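Side-chain contacts in GCN5-related N-acetyltransferase (Exiguobacterium sibiricum 255-15, PDB 3GY9), which probably transfers an acyl group, most likely acetyl, from its coenzyme A thioester to an as yet unknown acceptor: residues Q30-E33 and R34-N38; P86-S90 and H91-T95; H138-K142 and T143-D147. All coordinates share one frame; numbering follows the deposited sequence. Where two conformers were deposited one is given.

Contact 1 (Q30-E33 and R34-N38); sequences QLVE and RMLRN. With SO4 (sulfate ion), chain D; SO4 (sulfate ion), chain F; SO4 (sulfate ion), chain E.
The carboxylate of Glu-33 lies stacked over one face of the Arg-37 guanidinium, with Glu-33 CD 3.2 Å above the centre of the Arg-37 plane and the two planes 25° apart. Because Glu-33 OE2 sits well out of the guanidinium plane, its 2.8 Å approach to Arg-37 NH2 is a salt bridge of charges alone, with no N-H aimed at the oxygen. Both side chains run extended, side by side and pointing the same way.

One face of the Arg-34 guanidinium rests, toward its rim, over Leu-31 CA and Gln-30 O, while O3 of the chain D sulfate lies in plane at an edge. A bend at chi3 (-92°) folds the arginine back to the start of the helix, bringing Arg-34 NH2 to 3.7 Å from Leu-31 CB. The Gln-30 amide plane is turned 71° from the guanidinium. Arg-34 NH1 bonds O2 of the chain E sulfate (3.0 Å) and, weakly, O1 of the chain F sulfate; NH2 makes a weak bond to O4 of the chain D sulfate. Asn-38 ND2 grips the chain F sulfate from the other end of the helix, 2.7 Å from its O2, and Arg-80 and His-81 of strand 76-84 add further bonds to the sulfates.

Away from these charges, Val-32 CG1 and Leu-36 CD1 pack at 3.8 Å, and both residues lean on Leu-21 of helix 18-26. Four successive backbone bonds, beginning with Arg-34 N to Gln-30 O (2.8 Å), fix this spacing. The backbone N of Gln-30 (3.1 Å to O1) and, weakly, that of Leu-31 hold the chain D sulfate. The sulfates probably come from the crystallisation liquor, so this is anion binding at the N-terminus of an amphipathic GNAT helix, without proof of a physiological ligand.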
# COMPACT_ATOMS: atom_id res chain seq x y z
N GLN A 30 -10.80 -2.16 -8.58
CA GLN A 30 -11.46 -3.02 -7.60
C GLN A 30 -10.64 -3.15 -6.33
O GLN A 30 -11.09 -3.81 -5.39
CB GLN A 30 -11.66 -4.43 -8.16
CG GLN A 30 -12.54 -4.51 -9.39
CD GLN A 30 -12.40 -5.85 -10.14
OE1 GLN A 30 -11.90 -6.84 -9.58
NE2 GLN A 30 -12.84 -5.87 -11.39
N LEU A 31 -9.45 -2.57 -6.27
CA LEU A 31 -8.56 -2.91 -5.15
C LEU A 31 -9.04 -2.48 -3.77
O LEU A 31 -8.70 -3.16 -2.79
CB LEU A 31 -7.13 -2.43 -5.40
CG LEU A 31 -6.81 -0.96 -5.12
CD1 LEU A 31 -5.34 -0.74 -5.45
CD2 LEU A 31 -7.62 -0.03 -5.95
N VAL A 32 -9.80 -1.39 -3.65
CA VAL A 32 -10.32 -1.00 -2.34
C VAL A 32 -11.50 -1.90 -1.97
O VAL A 32 -11.60 -2.40 -0.84
CB VAL A 32 -10.75 0.48 -2.29
CG1 VAL A 32 -11.29 0.85 -0.92
CG2 VAL A 32 -9.58 1.38 -2.66
N GLU A 33 -12.38 -2.13 -2.94
CA GLU A 33 -13.50 -3.05 -2.74
C GLU A 33 -13.02 -4.44 -2.33
O GLU A 33 -13.57 -5.04 -1.41
CB GLU A 33 -14.29 -3.16 -4.03
CG GLU A 33 -15.60 -3.88 -3.90
CD GLU A 33 -16.55 -3.50 -5.02
OE1 GLU A 33 -16.17 -3.72 -6.19
OE2 GLU A 33 -17.64 -2.96 -4.73
N ARG A 34 -11.99 -4.97 -3.01
CA ARG A 34 -11.48 -6.29 -2.71
C ARG A 34 -10.94 -6.34 -1.28
O ARG A 34 -11.23 -7.27 -0.52
CB ARG A 34 -10.37 -6.67 -3.69
CG ARG A 34 -10.86 -7.06 -5.06
CD ARG A 34 -9.79 -7.85 -5.85
NE ARG A 34 -8.91 -7.03 -6.68
CZ ARG A 34 -7.77 -6.43 -6.30
NH1 ARG A 34 -7.31 -6.50 -5.05
NH2 ARG A 34 -7.09 -5.72 -7.19
N MSE A 35 -10.17 -5.32 -0.92
CA MSE A 35 -9.57 -5.24 0.41
C MSE A 35 -10.66 -5.31 1.48
O MSE A 35 -10.56 -6.07 2.45
CB MSE A 35 -8.78 -3.93 0.55
CG MSE A 35 -7.86 -3.87 1.76
SE MSE A 35 -8.69 -3.04 3.29
CE MSE A 35 -8.48 -1.22 2.74
N LEU A 36 -11.68 -4.50 1.31
CA LEU A 36 -12.69 -4.39 2.37
C LEU A 36 -13.64 -5.55 2.38
O LEU A 36 -14.00 -6.08 3.48
CB LEU A 36 -13.45 -3.09 2.22
CG LEU A 36 -12.57 -1.86 2.47
CD1 LEU A 36 -13.30 -0.60 2.00
CD2 LEU A 36 -12.17 -1.69 3.92
N ARG A 37 -14.02 -6.05 1.20
CA ARG A 37 -14.89 -7.23 1.15
C ARG A 37 -14.21 -8.46 1.73
O ARG A 37 -14.88 -9.24 2.38
CB ARG A 37 -15.38 -7.50 -0.27
CG ARG A 37 -16.37 -6.46 -0.76
CD ARG A 37 -16.82 -6.77 -2.19
NE ARG A 37 -17.89 -5.86 -2.59
CZ ARG A 37 -18.46 -5.83 -3.79
NH1 ARG A 37 -18.07 -6.66 -4.74
NH2 ARG A 37 -19.43 -4.95 -4.03
N ASN A 38 -12.91 -8.61 1.53
CA ASN A 38 -12.18 -9.82 1.94
C ASN A 38 -11.52 -9.69 3.33
O ASN A 38 -10.74 -10.55 3.72
CB ASN A 38 -11.14 -10.18 0.88
CG ASN A 38 -11.78 -10.57 -0.45
OD1 ASN A 38 -12.88 -11.12 -0.46
ND2 ASN A 38 -11.10 -10.29 -1.56
S SO4 D . -7.94 -3.35 -9.57
O1 SO4 D . -8.77 -3.18 -10.76
O2 SO4 D . -7.80 -2.08 -8.85
O3 SO4 D . -6.62 -3.85 -9.95
O4 SO4 D . -8.60 -4.32 -8.71
S SO4 F . -8.06 -10.07 -2.87
O1 SO4 F . -7.64 -9.05 -3.83
O2 SO4 F . -8.57 -9.38 -1.69
O3 SO4 F . -6.92 -10.96 -2.59
O4 SO4 F . -9.14 -10.86 -3.43
S SO4 E . -3.09 -5.78 -4.86
O1 SO4 E . -3.39 -4.36 -4.64
O2 SO4 E . -4.32 -6.57 -4.85
O3 SO4 E . -2.19 -6.26 -3.83
O4 SO4 E . -2.41 -5.95 -6.15

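Contact 2 (P86-S90 and H91-T95); sequences PEARS and HGIGT. With COA (coenzyme A), chain B.
Apolar contact between Ala-88 and Ile-93 joins the loop to the helix start: Ala-88 CB meets Ile-93 CD1 at 3.9 Å. No clear direct hydrogen bond links 86-90 to 91-95; instead a water accepts from the backbone N of His-91 and Ile-93 and donates to Ala-88 O (2.7 Å) and to O4A of coenzyme A (2.6 Å).

Direct hydrogen bonds grip the cofactor. Gly-92 N reaches O2A (2.8 Å), Gly-94 N reaches O4A (2.8 Å), and Thr-95 gives both N and OG1 to O1A, while Ser-90 N bonds O5A. Such backbone N-H bonds to the pyrophosphate are characteristic of the GNAT Arg-x-x-Gly-x-Gly loop. The pyrophosphate thus faces the N-terminal end of the helix, whose dipole would probably favour its charge. A CB on Gly-94 would clash with O6A. With OG beside its backbone N (chi1 -54°), Ser-90 donates to adenine N7A at 2.7 Å.

Van der Waals contact sandwiches the Arg-89 guanidinium: coenzyme A C7P sits 3.5 Å above its centre, Pro-86 CA lies over the opposite face, and NE to Val-84 O and NH2 to Glu-27 hold it. Shortening it to an alanine would remove this flat support from the pantetheine and is likely to leave Glu-27 without its charged mate.

The loop leads from strand 76-84 into helix 93-105, with Ala-88 and Ile-93 both packed on Leu-62 of strand 61-69.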
# COMPACT_ATOMS: atom_id res chain seq x y z
N PRO A 86 -8.57 10.65 -5.86
CA PRO A 86 -8.12 11.53 -6.94
C PRO A 86 -7.82 12.97 -6.52
O PRO A 86 -6.77 13.51 -6.88
CB PRO A 86 -9.27 11.46 -7.95
CG PRO A 86 -9.82 10.09 -7.76
CD PRO A 86 -9.75 9.85 -6.28
N GLU A 87 -8.70 13.58 -5.74
CA GLU A 87 -8.52 14.99 -5.36
C GLU A 87 -7.35 15.22 -4.39
O GLU A 87 -6.90 16.36 -4.23
CB GLU A 87 -9.82 15.56 -4.76
CG GLU A 87 -10.21 14.93 -3.42
CD GLU A 87 -11.70 15.02 -3.13
OE1 GLU A 87 -12.39 13.96 -3.18
OE2 GLU A 87 -12.18 16.15 -2.87
N ALA A 88 -6.84 14.14 -3.79
CA ALA A 88 -5.76 14.21 -2.81
C ALA A 88 -4.40 13.80 -3.38
O ALA A 88 -3.42 13.80 -2.65
CB ALA A 88 -6.08 13.37 -1.60
N ARG A 89 -4.37 13.44 -4.66
CA ARG A 89 -3.11 13.06 -5.31
C ARG A 89 -2.19 14.26 -5.52
O ARG A 89 -2.63 15.42 -5.47
CB ARG A 89 -3.40 12.39 -6.64
CG ARG A 89 -4.06 11.05 -6.45
CD ARG A 89 -4.57 10.48 -7.75
NE ARG A 89 -5.39 9.32 -7.43
CZ ARG A 89 -6.25 8.74 -8.25
NH1 ARG A 89 -6.44 9.17 -9.48
NH2 ARG A 89 -6.94 7.69 -7.79
N SER A 90 -0.91 13.96 -5.71
CA SER A 90 0.12 14.94 -6.06
C SER A 90 0.45 15.89 -4.91
O SER A 90 0.90 17.02 -5.16
CB SER A 90 -0.27 15.73 -7.31
OG SER A 90 -0.59 14.88 -8.38
N HIS A 91 0.22 15.44 -3.68
CA HIS A 91 0.50 16.23 -2.47
C HIS A 91 1.37 15.48 -1.47
O HIS A 91 1.42 15.84 -0.29
CB HIS A 91 -0.80 16.64 -1.77
CG HIS A 91 -1.57 17.67 -2.52
ND1 HIS A 91 -2.74 17.38 -3.19
CD2 HIS A 91 -1.33 18.98 -2.72
CE1 HIS A 91 -3.18 18.48 -3.78
NE2 HIS A 91 -2.34 19.46 -3.51
N GLY A 92 2.02 14.41 -1.93
CA GLY A 92 2.97 13.67 -1.11
C GLY A 92 2.40 12.57 -0.25
O GLY A 92 3.12 11.93 0.49
N ILE A 93 1.09 12.34 -0.32
CA ILE A 93 0.46 11.29 0.51
C ILE A 93 0.95 9.88 0.13
O ILE A 93 1.32 9.09 1.00
CB ILE A 93 -1.08 11.39 0.43
CG1 ILE A 93 -1.55 12.74 1.00
CG2 ILE A 93 -1.73 10.23 1.16
CD1 ILE A 93 -3.01 13.03 0.73
N GLY A 94 0.92 9.56 -1.16
CA GLY A 94 1.36 8.24 -1.59
C GLY A 94 2.80 7.98 -1.16
O GLY A 94 3.14 6.87 -0.71
N THR A 95 3.66 8.97 -1.32
CA THR A 95 5.03 8.83 -0.89
C THR A 95 5.13 8.53 0.60
O THR A 95 5.84 7.61 0.99
CB THR A 95 5.87 10.05 -1.26
OG1 THR A 95 5.85 10.20 -2.69
CG2 THR A 95 7.30 9.90 -0.80
N1A COA B . -1.46 10.01 -10.62
C2A COA B . -0.47 9.06 -10.72
N3A COA B . 0.81 9.31 -10.25
C4A COA B . 1.07 10.51 -9.67
C5A COA B . 0.09 11.49 -9.56
C6A COA B . -1.19 11.23 -10.04
N6A COA B . -2.13 12.17 -10.04
N7A COA B . 0.65 12.56 -8.95
C8A COA B . 1.94 12.29 -8.69
N9A COA B . 2.22 11.02 -9.14
C1B COA B . 3.50 10.32 -9.10
C2B COA B . 4.65 11.20 -9.58
O2B COA B . 5.59 10.42 -10.28
C3B COA B . 5.24 11.72 -8.29
O3B COA B . 6.61 12.04 -8.38
P3B COA B . 7.02 13.59 -8.31
O7A COA B . 8.52 13.73 -8.40
O8A COA B . 6.33 14.29 -9.46
O9A COA B . 6.54 14.20 -7.02
C4B COA B . 5.02 10.54 -7.37
O4B COA B . 3.79 9.97 -7.77
C5B COA B . 5.02 10.93 -5.89
O5B COA B . 4.02 11.89 -5.65
P1A COA B . 2.94 11.76 -4.45
O1A COA B . 3.58 11.29 -3.18
O2A COA B . 2.29 13.11 -4.39
O3A COA B . 1.95 10.69 -5.10
P2A COA B . 0.40 10.46 -4.80
O4A COA B . -0.00 10.89 -3.40
O5A COA B . -0.40 11.02 -5.93
O6A COA B . 0.36 8.86 -4.85
CBP COA B . -0.36 7.13 -6.40
CCP COA B . 0.73 8.15 -6.02
CDP COA B . -0.45 6.08 -5.29
CEP COA B . 0.07 6.46 -7.71
CAP COA B . -1.71 7.86 -6.55
OAP COA B . -1.57 8.93 -7.45
C9P COA B . -2.77 6.92 -7.06
O9P COA B . -3.49 6.09 -6.19
N8P COA B . -2.95 6.95 -8.37
C7P COA B . -3.95 6.11 -9.03
C6P COA B . -3.46 5.64 -10.40
C5P COA B . -3.34 6.81 -11.36
O5P COA B . -3.32 7.97 -10.92
N4P COA B . -3.28 6.51 -12.65
C3P COA B . -2.88 7.49 -13.64
C2P COA B . -3.93 8.57 -13.85
S1P COA B . -5.58 7.96 -14.28
O HOH W 1 -0.81 13.13 -2.43

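Contact 3 (H138-K142 and T143-D147); sequences HTLDK and TAFAD
Leu-140 brings its two branches against the first turn of the following helix, CD1 touching Ala-144 CB at 3.8 Å and CD2 lying 4.3 Å from Phe-145 CB. The fork is placed there by a chi1 of 176°, which sets CG opposite the backbone N. Strand 138-141 and helix 143-147 meet at 69°, their axes 6.6 Å apart at closest, and Leu-140 packs in the angle between them. Phe-145 offers its CB to this corner while its ring leads away from segment 138-142 to meet the ring of Phe-106; Met-102 of helix 93-105 packs against both Leu-140 and Phe-145.

The backbone makes the turn. Asp-141 O receives Phe-145 N at 3.0 Å, with a weak second bond from Ala-144 N. Lys-142 O takes Ala-146 N at 2.7 Å.

Asp-141 holds the N-cap position, yet its side chain makes no capping bond; OD1 instead forms a salt bridge with Arg-111 of strand 111-114. The salt bridge thus joins two neighbouring strands just where the helix begins, while the helix start relies on backbone bonds and apolar packing.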
# COMPACT_ATOMS: atom_id res chain seq x y z
N HIS A 138 6.69 -4.82 -10.03
CA HIS A 138 7.79 -4.09 -9.38
C HIS A 138 8.33 -4.86 -8.19
O HIS A 138 7.57 -5.52 -7.48
CB HIS A 138 7.33 -2.71 -8.92
CG HIS A 138 7.05 -1.77 -10.04
ND1 HIS A 138 5.83 -1.73 -10.69
CD2 HIS A 138 7.83 -0.84 -10.65
CE1 HIS A 138 5.87 -0.80 -11.63
NE2 HIS A 138 7.08 -0.26 -11.63
N THR A 139 9.64 -4.77 -7.99
CA THR A 139 10.31 -5.50 -6.92
C THR A 139 11.41 -4.64 -6.28
O THR A 139 11.99 -3.77 -6.93
CB THR A 139 10.90 -6.83 -7.45
OG1 THR A 139 11.38 -7.63 -6.36
CG2 THR A 139 12.04 -6.59 -8.44
N LEU A 140 11.73 -4.92 -5.02
CA LEU A 140 12.81 -4.21 -4.33
C LEU A 140 13.40 -5.11 -3.26
O LEU A 140 12.67 -5.59 -2.41
CB LEU A 140 12.27 -2.93 -3.70
CG LEU A 140 13.24 -2.09 -2.86
CD1 LEU A 140 14.39 -1.60 -3.72
CD2 LEU A 140 12.50 -0.93 -2.19
N ASP A 141 14.72 -5.29 -3.29
CA ASP A 141 15.42 -6.07 -2.26
C ASP A 141 15.78 -5.20 -1.06
O ASP A 141 16.10 -4.03 -1.22
CB ASP A 141 16.72 -6.66 -2.83
CG ASP A 141 16.48 -7.76 -3.84
OD1 ASP A 141 15.41 -8.41 -3.81
OD2 ASP A 141 17.40 -7.98 -4.66
N LYS A 142 15.81 -5.80 0.12
CA LYS A 142 16.15 -5.06 1.34
C LYS A 142 17.54 -4.46 1.25
O LYS A 142 17.76 -3.34 1.70
CB LYS A 142 16.06 -5.96 2.57
CG LYS A 142 16.22 -5.21 3.89
CD LYS A 142 16.01 -6.09 5.12
CE LYS A 142 17.11 -7.11 5.30
NZ LYS A 142 17.13 -7.66 6.71
N THR A 143 18.48 -5.19 0.66
CA THR A 143 19.85 -4.68 0.55
C THR A 143 19.87 -3.38 -0.25
O THR A 143 20.59 -2.45 0.10
CB THR A 143 20.79 -5.72 -0.07
OG1 THR A 143 20.23 -6.22 -1.29
CG2 THR A 143 20.99 -6.90 0.87
N ALA A 144 19.04 -3.28 -1.29
CA ALA A 144 18.94 -2.05 -2.07
C ALA A 144 18.30 -0.94 -1.24
O ALA A 144 18.78 0.20 -1.23
CB ALA A 144 18.14 -2.29 -3.33
N PHE A 145 17.23 -1.29 -0.54
CA PHE A 145 16.57 -0.36 0.37
C PHE A 145 17.55 0.17 1.41
O PHE A 145 17.57 1.37 1.70
CB PHE A 145 15.39 -1.07 1.04
CG PHE A 145 14.68 -0.26 2.09
CD1 PHE A 145 13.75 0.70 1.73
CD2 PHE A 145 14.94 -0.46 3.45
CE1 PHE A 145 13.07 1.44 2.70
CE2 PHE A 145 14.27 0.29 4.41
CZ PHE A 145 13.35 1.23 4.03
N ALA A 146 18.35 -0.73 1.98
CA ALA A 146 19.31 -0.39 3.04
C ALA A 146 20.38 0.54 2.50
O ALA A 146 20.77 1.49 3.18
CB ALA A 146 19.95 -1.63 3.62
N ASP A 147 20.85 0.27 1.29
CA ASP A 147 21.87 1.12 0.65
C ASP A 147 21.37 2.55 0.52
O ASP A 147 22.13 3.51 0.70
CB ASP A 147 22.26 0.56 -0.72

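How the contacts relate
The three contacts follow one another along the chain without touching. Contact 2 supplies much of the coenzyme A pocket, including its pyrophosphate-binding loop. Contact 1 is centred about 20 Å from contact 2, with nearest atoms about 8 Å apart; the side chain of Leu-31 comes within about 7 Å of the cofactor, so helix 31-37 lies near the pocket without binding it. Contact 3 is centred about 24 Å from contact 2, and its Phe-145 side chain stays about 11 Å from that of Thr-95. Contacts 1 and 3, about 28 Å between centres, flank opposite sides of the chain's centre. Helix 93-105, which starts in contact 2, connects the pocket to contact 3 through Met-102.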